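Local structure of DNAation factor-related protein 4 (Drosophila melanogaster, 5XPC) at residues F41-A51 with T70-I81; G6-V14 with G24-M32. The protein probably takes part in apoptotic DNA fragmentation as a DFF40-family nuclease, and its CIDE domain, the part described here, forms higher-order assemblies. One frame throughout, in Å; residues are numbered along the deposited sequence.

Interaction 1: residues F41-A51 with T70-I81; sequences FPLLEPHLYLA and TLFIVSGPDAVI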
loop_
_atom_site.group_PDB
_atom_site.type_symbol
_atom_site.label_atom_id
_atom_site.label_comp_id
_atom_site.label_asym_id
_atom_site.label_seq_id
_atom_site.Cartn_x
_atom_site.Cartn_y
_atom_site.Cartn_z
ATOM N N PHE B 41 21.017 7.957 24.162
ATOM C CA PHE B 41 19.858 8.552 24.833
ATOM C C PHE B 41 19.516 7.706 26.050
ATOM O O PHE B 41 18.762 6.723 25.938
ATOM C CB PHE B 41 18.648 8.624 23.902
ATOM C CG PHE B 41 18.913 9.365 22.618
ATOM C CD1 PHE B 41 18.810 10.752 22.570
ATOM C CD2 PHE B 41 19.259 8.679 21.469
ATOM C CE1 PHE B 41 19.054 11.455 21.383
ATOM C CE2 PHE B 41 19.500 9.373 20.274
ATOM C CZ PHE B 41 19.397 10.760 20.241
ATOM N N PRO B 42 20.040 8.043 27.221
ATOM C CA PRO B 42 19.802 7.211 28.410
ATOM C C PRO B 42 18.347 7.210 28.850
ATOM O O PRO B 42 17.876 8.155 29.490
ATOM C CB PRO B 42 20.712 7.853 29.469
ATOM C CG PRO B 42 21.783 8.519 28.686
ATOM C CD PRO B 42 21.112 9.027 27.436
ATOM N N LEU B 43 17.639 6.124 28.536
ATOM C CA LEU B 43 16.227 5.964 28.845
ATOM C C LEU B 43 16.021 4.657 29.598
ATOM O O LEU B 43 16.705 3.663 29.334
ATOM C CB LEU B 43 15.381 5.954 27.560
ATOM C CG LEU B 43 15.440 7.207 26.689
ATOM C CD1 LEU B 43 14.870 6.918 25.295
ATOM C CD2 LEU B 43 14.654 8.301 27.384
ATOM N N LEU B 44 15.060 4.666 30.525
ATOM C CA LEU B 44 14.805 3.501 31.371
ATOM C C LEU B 44 14.297 2.313 30.562
ATOM O O LEU B 44 14.742 1.175 30.767
ATOM C CB LEU B 44 13.792 3.860 32.454
ATOM C CG LEU B 44 14.312 4.872 33.465
ATOM C CD1 LEU B 44 13.191 5.345 34.371
ATOM C CD2 LEU B 44 15.461 4.273 34.274
ATOM N N GLU B 45 13.330 2.542 29.677
ATOM C CA GLU B 45 12.711 1.462 28.906
ATOM C C GLU B 45 12.604 1.918 27.453
ATOM O O GLU B 45 11.520 2.271 26.969
ATOM C CB GLU B 45 11.348 1.073 29.495
ATOM C CG GLU B 45 10.554 0.127 28.607
ATOM C CD GLU B 45 9.279 -0.401 29.235
ATOM O OE1 GLU B 45 9.008 -0.114 30.432
ATOM O OE2 GLU B 45 8.525 -1.072 28.492
ATOM N N PRO B 46 13.718 1.933 26.722
ATOM C CA PRO B 46 13.690 2.503 25.369
ATOM C C PRO B 46 12.951 1.609 24.383
ATOM O O PRO B 46 13.077 0.383 24.410
ATOM C CB PRO B 46 15.176 2.626 25.002
ATOM C CG PRO B 46 15.848 1.588 25.841
ATOM C CD PRO B 46 15.085 1.591 27.147
ATOM N N HIS B 47 12.171 2.248 23.511
ATOM C CA HIS B 47 11.561 1.611 22.356
ATOM C C HIS B 47 11.769 2.520 21.158
ATOM O O HIS B 47 11.985 3.724 21.312
ATOM C CB HIS B 47 10.059 1.376 22.555
ATOM C CG HIS B 47 9.753 0.343 23.589
ATOM N ND1 HIS B 47 9.541 0.659 24.914
ATOM C CD2 HIS B 47 9.619 -0.998 23.497
ATOM C CE1 HIS B 47 9.289 -0.443 25.595
ATOM N NE2 HIS B 47 9.331 -1.463 24.760
ATOM N N LEU B 48 11.677 1.937 19.966
ATOM C CA LEU B 48 11.841 2.672 18.719
ATOM C C LEU B 48 10.490 2.859 18.041
ATOM O O LEU B 48 9.667 1.937 17.999
ATOM C CB LEU B 48 12.797 1.943 17.770
ATOM C CG LEU B 48 14.246 1.812 18.237
ATOM C CD1 LEU B 48 15.016 0.985 17.223
ATOM C CD2 LEU B 48 14.887 3.174 18.427
ATOM N N TYR B 49 10.265 4.058 17.519
ATOM C CA TYR B 49 9.031 4.416 16.838
ATOM C C TYR B 49 9.385 5.082 15.521
ATOM O O TYR B 49 10.353 5.839 15.453
ATOM C CB TYR B 49 8.196 5.382 17.667
ATOM C CG TYR B 49 7.877 4.889 19.063
ATOM C CD1 TYR B 49 8.812 4.988 20.083
ATOM C CD2 TYR B 49 6.635 4.331 19.356
ATOM C CE1 TYR B 49 8.512 4.538 21.390
ATOM C CE2 TYR B 49 6.324 3.884 20.647
ATOM C CZ TYR B 49 7.267 3.985 21.654
ATOM O OH TYR B 49 6.969 3.544 22.942
ATOM N N LEU B 50 8.583 4.831 14.491
ATOM C CA LEU B 50 8.789 5.514 13.217
ATOM C C LEU B 50 8.563 7.013 13.386
ATOM O O LEU B 50 7.534 7.436 13.915
ATOM C CB LEU B 50 7.829 4.961 12.165
ATOM C CG LEU B 50 8.038 3.513 11.727
ATOM C CD1 LEU B 50 6.983 3.152 10.691
ATOM C CD2 LEU B 50 9.435 3.351 11.136
ATOM N N ALA B 51 9.525 7.825 12.926
ATOM C CA ALA B 51 9.318 9.272 12.962
ATOM C C ALA B 51 8.194 9.704 12.023
ATOM O O ALA B 51 7.553 10.735 12.261
ATOM C CB ALA B 51 10.615 10.010 12.600
ATOM N N THR B 70 15.944 4.297 7.422
ATOM C CA THR B 70 14.706 4.742 8.060
ATOM C C THR B 70 15.022 5.501 9.348
ATOM O O THR B 70 15.954 5.148 10.073
ATOM C CB THR B 70 13.803 3.536 8.356
ATOM O OG1 THR B 70 13.327 2.969 7.124
ATOM C CG2 THR B 70 12.590 3.930 9.215
ATOM N N LEU B 71 14.254 6.559 9.618
ATOM C CA LEU B 71 14.429 7.395 10.801
ATOM C C LEU B 71 13.491 6.955 11.922
ATOM O O LEU B 71 12.274 6.858 11.719
ATOM C CB LEU B 71 14.165 8.867 10.472
ATOM C CG LEU B 71 14.140 9.800 11.692
ATOM C CD1 LEU B 71 15.486 9.789 12.427
ATOM C CD2 LEU B 71 13.762 11.231 11.289
ATOM N N PHE B 72 14.059 6.731 13.112
ATOM C CA PHE B 72 13.323 6.334 14.304
ATOM C C PHE B 72 13.438 7.400 15.385
ATOM O O PHE B 72 14.466 8.075 15.504
ATOM C CB PHE B 72 13.838 4.995 14.872
ATOM C CG PHE B 72 13.823 3.869 13.874
ATOM C CD1 PHE B 72 12.635 3.251 13.534
ATOM C CD2 PHE B 72 15.000 3.428 13.286
ATOM C CE1 PHE B 72 12.612 2.213 12.595
ATOM C CE2 PHE B 72 14.984 2.396 12.354
ATOM C CZ PHE B 72 13.787 1.789 12.015
ATOM N N ILE B 73 12.367 7.542 16.171
ATOM C CA ILE B 73 12.399 8.229 17.457
ATOM C C ILE B 73 12.582 7.177 18.541
ATOM O O ILE B 73 11.815 6.203 18.603
ATOM C CB ILE B 73 11.105 9.022 17.709
ATOM C CG1 ILE B 73 10.764 9.906 16.506
ATOM C CG2 ILE B 73 11.212 9.817 19.026
ATOM C CD1 ILE B 73 11.809 10.939 16.212
ATOM N N VAL B 74 13.579 7.357 19.404
ATOM C CA VAL B 74 13.719 6.504 20.580
ATOM C C VAL B 74 13.060 7.208 21.758
ATOM O O VAL B 74 13.260 8.413 21.970
ATOM C CB VAL B 74 15.190 6.154 20.873
ATOM C CG1 VAL B 74 16.031 7.404 21.142
ATOM C CG2 VAL B 74 15.272 5.155 22.045
ATOM N N SER B 75 12.251 6.467 22.508
ATOM C CA SER B 75 11.468 7.050 23.591
ATOM C C SER B 75 11.101 5.950 24.574
ATOM O O SER B 75 11.339 4.767 24.328
ATOM C CB SER B 75 10.211 7.731 23.047
ATOM O OG SER B 75 9.485 8.363 24.076
ATOM N N GLY B 76 10.496 6.355 25.689
ATOM C CA GLY B 76 9.969 5.410 26.640
ATOM C C GLY B 76 8.801 4.612 26.095
ATOM O O GLY B 76 8.524 4.592 24.893
ATOM N N PRO B 77 8.097 3.927 26.988
ATOM C CA PRO B 77 7.018 3.026 26.564
ATOM C C PRO B 77 5.748 3.770 26.196
ATOM O O PRO B 77 5.492 4.888 26.653
ATOM C CB PRO B 77 6.760 2.148 27.794
ATOM C CG PRO B 77 7.705 2.566 28.829
ATOM C CD PRO B 77 8.390 3.835 28.420
ATOM N N ASP B 78 4.933 3.090 25.376
ATOM C CA ASP B 78 3.606 3.545 24.972
ATOM C C ASP B 78 3.642 5.017 24.597
ATOM O O ASP B 78 2.708 5.772 24.887
ATOM C CB ASP B 78 2.580 3.290 26.082
ATOM C CG ASP B 78 2.743 1.920 26.732
ATOM O OD1 ASP B 78 3.243 1.852 27.879
ATOM O OD2 ASP B 78 2.377 0.913 26.089
ATOM N N ALA B 79 4.729 5.428 23.951
ATOM C CA ALA B 79 4.984 6.841 23.745
ATOM C C ALA B 79 4.084 7.390 22.650
ATOM O O ALA B 79 3.724 6.684 21.702
ATOM C CB ALA B 79 6.447 7.059 23.386
ATOM N N VAL B 80 3.696 8.652 22.803
ATOM C CA VAL B 80 3.071 9.420 21.736
ATOM C C VAL B 80 4.157 10.347 21.204
ATOM O O VAL B 80 4.444 11.407 21.771
ATOM C CB VAL B 80 1.830 10.176 22.217
ATOM C CG1 VAL B 80 1.322 11.104 21.123
ATOM C CG2 VAL B 80 0.739 9.182 22.621
ATOM N N ILE B 81 4.793 9.937 20.162
ATOM C CA ILE B 81 5.886 10.726 19.631
ATOM C C ILE B 81 5.301 11.770 18.696
ATOM O O ILE B 81 4.197 11.618 18.157
ATOM C CB ILE B 81 6.933 9.825 18.942
ATOM C CG1 ILE B 81 6.391 9.252 17.638
ATOM C CG2 ILE B 81 7.336 8.679 19.874
ATOM C CD1 ILE B 81 6.800 10.015 16.400
#
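The ring of Y49 carries I81 over one face, CG2 lying 4.3 Å from the ring centroid in a CH-pi contact, while the carbonyl oxygen of I73 sits at its edge in the ring plane. A79 CB leans obliquely on the phenol end. The ring of F72 likewise has a backbone oxygen, that of Y49, in plane at its edge, and its CE1 meets L50 CD2 at 3.7 Å, the two side chains lying side by side. With CG anti to the carbonyl carbon (chi1 -55°), the Y49 ring runs out toward the turn after strand 71-75. Y49 OH donates to G76 O at 2.7 Å, in the carbonyl plane. It also accepts from A79 N, almost straight at 171°. Two backbone groups of the turn are thus gripped by one oxygen. A phenylalanine in its place would probably leave A79 N and G76 O without these partners and the 76-79 turn less firmly fixed.

On the far face of the strands V74 gathers apolar neighbours: its CG1 meets F41 CD2 at 3.5 Å, its CG2 meets L43 CD1 at 3.7 Å, and L48 CD2 approaches its CB. L48 also packs on helix 30-40. The backbones pair antiparallel, H47 with S75 and Y49 with I73 as hydrogen-bonded pairs, and A51 N reaches L71 O at 3.2 Å. Strand 47-50 is an outer strand of the four-stranded mixed sheet, with L48 also bonded through its backbone to V57, and 71-75 is an inner one, the antiparallel pairing expected of the ubiquitin-like fold to which CIDE-N domains belong.

Interaction 2: residues G6-V14 with G24-M32; sequences GAPMRGYKV and GIGANSLEM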
loop_
_atom_site.group_PDB
_atom_site.type_symbol
_atom_site.label_atom_id
_atom_site.label_comp_id
_atom_site.label_asym_id
_atom_site.label_seq_id
_atom_site.Cartn_x
_atom_site.Cartn_y
_atom_site.Cartn_z
ATOM N N GLY B 6 25.604 -14.643 10.224
ATOM C CA GLY B 6 24.483 -13.999 10.883
ATOM C C GLY B 6 23.739 -13.013 10.000
ATOM O O GLY B 6 23.830 -13.071 8.774
ATOM N N ALA B 7 22.997 -12.101 10.628
ATOM C CA ALA B 7 22.250 -11.094 9.891
ATOM C C ALA B 7 23.154 -9.914 9.535
ATOM O O ALA B 7 24.045 -9.548 10.305
ATOM C CB ALA B 7 21.058 -10.606 10.712
ATOM N N PRO B 8 22.951 -9.303 8.371
ATOM C CA PRO B 8 23.857 -8.231 7.949
ATOM C C PRO B 8 23.609 -6.944 8.720
ATOM O O PRO B 8 22.494 -6.667 9.174
ATOM C CB PRO B 8 23.529 -8.063 6.460
ATOM C CG PRO B 8 22.093 -8.451 6.366
ATOM C CD PRO B 8 21.882 -9.548 7.385
ATOM N N MET B 9 24.682 -6.169 8.888
ATOM C CA MET B 9 24.562 -4.809 9.401
ATOM C C MET B 9 23.817 -3.937 8.400
ATOM O O MET B 9 24.074 -3.995 7.194
ATOM C CB MET B 9 25.943 -4.199 9.658
ATOM C CG MET B 9 26.680 -4.779 10.832
ATOM S SD MET B 9 25.911 -4.270 12.380
ATOM C CE MET B 9 26.842 -5.277 13.534
ATOM N N ARG B 10 22.892 -3.125 8.906
ATOM C CA ARG B 10 22.247 -2.093 8.110
ATOM C C ARG B 10 22.359 -0.762 8.837
ATOM O O ARG B 10 22.494 -0.714 10.060
ATOM C CB ARG B 10 20.777 -2.418 7.837
ATOM C CG ARG B 10 20.569 -3.784 7.200
ATOM C CD ARG B 10 19.101 -4.139 7.220
ATOM N NE ARG B 10 18.403 -3.527 6.101
ATOM C CZ ARG B 10 17.152 -3.082 6.147
ATOM N NH1 ARG B 10 16.448 -3.153 7.273
ATOM N NH2 ARG B 10 16.606 -2.559 5.061
ATOM N N GLY B 11 22.311 0.322 8.066
ATOM C CA GLY B 11 22.351 1.659 8.631
ATOM C C GLY B 11 20.951 2.184 8.913
ATOM O O GLY B 11 20.043 2.040 8.095
ATOM N N TYR B 12 20.796 2.809 10.084
ATOM C CA TYR B 12 19.533 3.408 10.513
ATOM C C TYR B 12 19.806 4.780 11.119
ATOM O O TYR B 12 20.936 5.094 11.503
ATOM C CB TYR B 12 18.799 2.528 11.546
ATOM C CG TYR B 12 18.509 1.101 11.094
ATOM C CD1 TYR B 12 19.284 0.034 11.540
ATOM C CD2 TYR B 12 17.450 0.822 10.231
ATOM C CE1 TYR B 12 19.013 -1.279 11.133
ATOM C CE2 TYR B 12 17.170 -0.485 9.826
ATOM C CZ TYR B 12 17.953 -1.528 10.277
ATOM O OH TYR B 12 17.668 -2.825 9.868
ATOM N N LYS B 13 18.759 5.602 11.227
ATOM C CA LYS B 13 18.871 6.919 11.842
ATOM C C LYS B 13 17.954 6.990 13.055
ATOM O O LYS B 13 16.797 6.557 12.988
ATOM C CB LYS B 13 18.529 8.032 10.847
ATOM C CG LYS B 13 19.517 8.093 9.680
ATOM C CD LYS B 13 19.085 9.089 8.616
ATOM C CE LYS B 13 20.030 9.053 7.422
ATOM N NZ LYS B 13 19.667 10.125 6.453
ATOM N N VAL B 14 18.480 7.527 14.155
ATOM C CA VAL B 14 17.778 7.589 15.436
ATOM C C VAL B 14 17.935 8.983 16.022
ATOM O O VAL B 14 19.048 9.526 16.072
ATOM C CB VAL B 14 18.304 6.536 16.431
ATOM C CG1 VAL B 14 17.591 6.661 17.797
ATOM C CG2 VAL B 14 18.134 5.131 15.862
ATOM N N GLY B 24 23.404 8.409 13.123
ATOM C CA GLY B 24 23.347 7.249 12.251
ATOM C C GLY B 24 24.000 6.100 12.993
ATOM O O GLY B 24 25.075 6.261 13.577
ATOM N N ILE B 25 23.336 4.947 12.985
ATOM C CA ILE B 25 23.736 3.784 13.772
ATOM C C ILE B 25 23.639 2.541 12.902
ATOM O O ILE B 25 22.607 2.306 12.264
ATOM C CB ILE B 25 22.840 3.612 15.016
ATOM C CG1 ILE B 25 22.971 4.827 15.947
ATOM C CG2 ILE B 25 23.175 2.317 15.738
ATOM C CD1 ILE B 25 22.007 4.758 17.144
ATOM N N GLY B 26 24.690 1.723 12.913
ATOM C CA GLY B 26 24.650 0.426 12.247
ATOM C C GLY B 26 24.221 -0.668 13.213
ATOM O O GLY B 26 24.693 -0.735 14.348
ATOM N N ALA B 27 23.302 -1.518 12.755
ATOM C CA ALA B 27 22.847 -2.616 13.593
ATOM C C ALA B 27 22.363 -3.773 12.731
ATOM O O ALA B 27 21.904 -3.585 11.597
ATOM C CB ALA B 27 21.727 -2.172 14.558
ATOM N N ASN B 28 22.454 -4.978 13.295
ATOM C CA ASN B 28 21.985 -6.187 12.632
ATOM C C ASN B 28 20.785 -6.808 13.338
ATOM O O ASN B 28 20.382 -7.917 12.986
ATOM C CB ASN B 28 23.127 -7.205 12.509
ATOM C CG ASN B 28 23.652 -7.676 13.855
ATOM O OD1 ASN B 28 23.090 -7.365 14.902
ATOM N ND2 ASN B 28 24.728 -8.454 13.829
ATOM N N SER B 29 20.219 -6.126 14.335
ATOM C CA SER B 29 19.036 -6.615 15.031
ATOM C C SER B 29 18.387 -5.441 15.747
ATOM O O SER B 29 19.032 -4.423 16.023
ATOM C CB SER B 29 19.379 -7.723 16.036
ATOM O OG SER B 29 19.989 -7.175 17.199
ATOM N N LEU B 30 17.096 -5.598 16.046
ATOM C CA LEU B 30 16.409 -4.592 16.846
ATOM C C LEU B 30 17.033 -4.485 18.234
ATOM O O LEU B 30 17.207 -3.377 18.762
ATOM C CB LEU B 30 14.922 -4.929 16.942
ATOM C CG LEU B 30 14.057 -4.016 17.809
ATOM C CD1 LEU B 30 14.120 -2.581 17.300
ATOM C CD2 LEU B 30 12.610 -4.530 17.832
ATOM N N GLU B 31 17.384 -5.626 18.835
ATOM C CA GLU B 31 18.049 -5.615 20.136
ATOM C C GLU B 31 19.311 -4.759 20.105
ATOM O O GLU B 31 19.533 -3.920 20.991
ATOM C CB GLU B 31 18.381 -7.045 20.561
ATOM C CG GLU B 31 19.243 -7.132 21.803
ATOM C CD GLU B 31 19.466 -8.561 22.260
ATOM O OE1 GLU B 31 19.364 -9.482 21.420
ATOM O OE2 GLU B 31 19.735 -8.762 23.464
ATOM N N MET B 32 20.149 -4.956 19.084
ATOM C CA MET B 32 21.368 -4.161 18.958
ATOM C C MET B 32 21.057 -2.685 18.716
ATOM O O MET B 32 21.721 -1.802 19.279
ATOM C CB MET B 32 22.242 -4.708 17.826
ATOM C CG MET B 32 23.466 -3.831 17.539
ATOM S SD MET B 32 24.565 -4.434 16.238
ATOM C CE MET B 32 25.184 -5.958 16.961
HETATM O O HOH W 1 19.385 -4.670 10.588
#
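R10 N gives its hydrogen to A27 O at 2.9 Å, from well above the carbonyl plane. The same oxygen accepts a second hydrogen from a water, 2.9 Å from A27 O, that lies in the ring plane of Y12 and also bonds to Y12 OH at 2.6 Å. A27 N returns the bond to R10 O, and Y12 and I25 make a second pair of reciprocal backbone bonds, so all four amides of these two hydrogen-bonded pairs are satisfied across the hairpin. The phenol oxygen has a further partner in R10 NH1, which donates to Y12 OH at 2.9 Å from a guanidinium tilted against it. A bend at chi3 (83°) of R10 carries the group there, while its NH2 bonds to L66 O.

Where strand 24-27 gives way to helix 30-40, S29 is the N-cap: its OG accepts from M32 N at 2.9 Å. N28 N points at M32 SD, a weak bond. M9, bent at chi2, lays its SD 3.6 Å from N28 N and its CE 3.6 Å from M32 SD, the two methionine chains crossing at about a right angle. At the other end V14 CG2 meets I25 CD1.

Several groups are satisfied beyond these strands. G26 O accepts from K36 NZ and N28 O from K64 NZ; G26 N bonds to D59 of a neighbouring subunit, and K13 NZ forms a salt bridge with D53 of that same subunit. G24 pairs with a parallel strand of the same neighbour. The arrangement is an antiparallel beta hairpin leading into a helix, the opening motif of the ubiquitin-like beta-grasp fold, here with its sheet continued into another CIDE domain.

Overall arrangement
The two interactions come in series along the chain, 6-14 with 24-32 closing before 41-51 opens, and helix 30-40 links the hairpin to strand 47-50. Their centres lie about 15 Å apart in one mixed sheet, ordered 22-27, 10-15, 71-75, 47-50. The seam is the parallel pairing of 10-15 with 71-75, where K13 has probable hydrogen bonds, K13 O with F72 N and K13 N with T70 O. Helix 30-40 covers residues of both interactions, L33 touching Y12, I25 and L48. The last sheet strand thus slots between earlier pieces, completing a single ubiquitin-like domain whose outer strand 22-27 meets a neighbouring subunit, consistent with the higher-order assemblies that CIDE domains form.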